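Local atomic coordinates of Dr hemagglutinin structural subunit (Escherichia coli, PDB entry 1UT1), a protein that forms the adhesive subunit of a fimbrial hemagglutinin and binds the Dr blood group antigen, mediating adherence of uropathogenic bacteria to the upper urinary tract. Residues 95-100 and 118-123. The protein carries 3 engineered substitutions. Sequence-based numbering, arbitrary orientation.
Sequences RPTDNS and GGIIGI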
loop_
_atom_site.group_PDB
_atom_site.type_symbol
_atom_site.label_atom_id
_atom_site.label_comp_id
_atom_site.label_asym_id
_atom_site.label_seq_id
_atom_site.Cartn_x
_atom_site.Cartn_y
_atom_site.Cartn_z
ATOM N N ARG A 95 0.443 -25.082 -5.683
ATOM C CA ARG A 95 -0.154 -26.382 -5.387
ATOM C C ARG A 95 -1.193 -26.283 -4.253
ATOM O O ARG A 95 -0.857 -25.868 -3.161
ATOM C CB ARG A 95 0.960 -27.365 -4.969
ATOM C CG ARG A 95 0.461 -28.784 -4.704
ATOM C CD ARG A 95 1.613 -29.745 -4.560
ATOM N NE ARG A 95 2.196 -29.691 -3.218
ATOM C CZ ARG A 95 3.384 -29.158 -2.920
ATOM N NH1 ARG A 95 4.136 -28.598 -3.869
ATOM N NH2 ARG A 95 3.815 -29.163 -1.666
ATOM N N PRO A 96 -2.419 -26.734 -4.494
ATOM C CA PRO A 96 -3.440 -26.769 -3.416
ATOM C C PRO A 96 -2.995 -27.768 -2.390
ATOM O O PRO A 96 -2.285 -28.719 -2.724
ATOM C CB PRO A 96 -4.693 -27.312 -4.120
ATOM C CG PRO A 96 -4.151 -28.159 -5.246
ATOM C CD PRO A 96 -2.890 -27.405 -5.726
ATOM N N THR A 97 -3.414 -27.584 -1.140
ATOM C CA THR A 97 -2.957 -28.484 -0.077
ATOM C C THR A 97 -3.839 -29.729 0.057
ATOM O O THR A 97 -3.533 -30.624 0.841
ATOM C CB THR A 97 -2.895 -27.773 1.294
ATOM O OG1 THR A 97 -4.216 -27.454 1.733
ATOM C CG2 THR A 97 -2.032 -26.516 1.249
ATOM N N ASP A 98 -4.956 -29.772 -0.658
ATOM C CA ASP A 98 -5.807 -30.961 -0.601
ATOM C C ASP A 98 -5.469 -31.820 -1.831
ATOM O O ASP A 98 -4.459 -31.592 -2.500
ATOM C CB ASP A 98 -7.301 -30.577 -0.542
ATOM C CG ASP A 98 -7.763 -29.777 -1.776
ATOM O OD1 ASP A 98 -8.968 -29.425 -1.843
ATOM O OD2 ASP A 98 -6.956 -29.584 -2.715
ATOM N N ASN A 99 -6.315 -32.771 -2.152
ATOM C CA ASN A 99 -6.031 -33.683 -3.277
ATOM C C ASN A 99 -6.489 -33.175 -4.632
ATOM O O ASN A 99 -6.589 -33.966 -5.569
ATOM C CB ASN A 99 -6.782 -35.004 -3.068
ATOM C CG ASN A 99 -5.991 -36.014 -2.320
ATOM O OD1 ASN A 99 -5.432 -36.922 -2.923
ATOM N ND2 ASN A 99 -6.168 -36.031 -1.007
ATOM N N SER A 100 -6.916 -31.920 -4.708
ATOM C CA SER A 100 -7.613 -31.466 -5.888
ATOM C C SER A 100 -6.747 -31.238 -7.107
ATOM O O SER A 100 -5.565 -30.940 -6.996
ATOM C CB SER A 100 -8.518 -30.280 -5.585
ATOM O OG SER A 100 -7.754 -29.165 -5.183
ATOM N N GLY A 118 -12.933 -24.099 -1.575
ATOM C CA GLY A 118 -12.230 -23.311 -0.584
ATOM C C GLY A 118 -11.024 -24.166 -0.208
ATOM O O GLY A 118 -11.106 -25.407 -0.169
ATOM N N GLY A 119 -9.910 -23.516 0.061
ATOM C CA GLY A 119 -8.703 -24.246 0.394
ATOM C C GLY A 119 -7.484 -23.331 0.524
ATOM O O GLY A 119 -7.587 -22.114 0.651
ATOM N N ILE A 120 -6.334 -23.958 0.536
ATOM C CA ILE A 120 -5.076 -23.263 0.728
ATOM C C ILE A 120 -4.219 -23.622 -0.464
ATOM O O ILE A 120 -4.107 -24.793 -0.820
ATOM C CB ILE A 120 -4.372 -23.803 1.993
ATOM C CG1 ILE A 120 -5.242 -23.573 3.240
ATOM C CG2 ILE A 120 -2.987 -23.150 2.159
ATOM C CD1 ILE A 120 -4.805 -24.387 4.458
ATOM N N ILE A 121 -3.670 -22.610 -1.117
ATOM C CA ILE A 121 -2.745 -22.813 -2.225
ATOM C C ILE A 121 -1.347 -22.479 -1.667
ATOM O O ILE A 121 -1.145 -21.416 -1.099
ATOM C CB ILE A 121 -3.034 -21.799 -3.360
ATOM C CG1 ILE A 121 -4.416 -22.046 -4.000
ATOM C CG2 ILE A 121 -1.906 -21.829 -4.409
ATOM C CD1 ILE A 121 -4.505 -23.274 -4.778
ATOM N N GLY A 122 -0.409 -23.400 -1.796
ATOM C CA GLY A 122 0.963 -23.157 -1.369
ATOM C C GLY A 122 1.779 -22.679 -2.580
ATOM O O GLY A 122 1.611 -23.181 -3.693
ATOM N N ILE A 123 2.673 -21.738 -2.341
ATOM C CA ILE A 123 3.581 -21.250 -3.385
ATOM C C ILE A 123 4.980 -21.718 -2.926
ATOM O O ILE A 123 5.384 -21.415 -1.784
ATOM C CB ILE A 123 3.598 -19.718 -3.408
ATOM C CG1 ILE A 123 2.175 -19.140 -3.604
ATOM C CG2 ILE A 123 4.550 -19.219 -4.521
ATOM C CD1 ILE A 123 1.443 -19.660 -4.862
HETATM O O HOH W 1 -6.542 -26.822 0.373
HETATM O O HOH W 2 -9.779 -27.785 0.311
#
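With chi1 at 68°, Thr97 holds OG1 between its own backbone N and carbonyl carbon and lays CG2 beside the N, so that both branches face Ile120. In Ile120, CG2 lies anti to the backbone N, and this methyl meets Thr97 CG2 at 3.6 Å as the two side chains pass each other at a slant. A beta-branched residue with one methyl and one hydroxyl suits this exposed edge of the contact: the methyl packs on isoleucine, while a water hydrogen-bonded to Thr97 OG1 (2.8 Å) accepts from Ile120 N.

The backbones pair as antiparallel strands. Arg95 and Gly122 form a hydrogen-bonded pair: Arg95 N gives a bond of 3.0 Å to Gly122 O within the carbonyl plane, and Gly122 N returns one to Arg95 O, nearly straight at hydrogen (170°) but from above the carbonyl plane. Gly122 puts no side chain beside Arg95 O and Thr97 CG2; the exposed Arg95 makes a cation-pi contact with Tyr124. Proline costs the pairing no bond at the next, non-hydrogen-bonded position, where its N points away from 118-123. Pro96 CA makes a C-H contact of 3.3 Å with Ile120 O, which also receives Thr97 N. Ile121 CD1 rests 3.9 Å from Pro96 CA, on the face both residues share.

Past Pro96 the segments diverge, and a second water bridges Asp98 OD1 and Gly118 O. Asp98 opens an Asx turn, OD2 accepting Ser100 N from well above the carboxylate plane and Ser100 OG (2.6 Å) on its syn side.

In this immunoglobulin-like adhesin fold, the contact joins the end of strand 89-96 to strand 118-125, which also pairs with strand 49-58; Ile121 packs on Ile94 and Val55, Pro96 on Phe109 of strand 108-111.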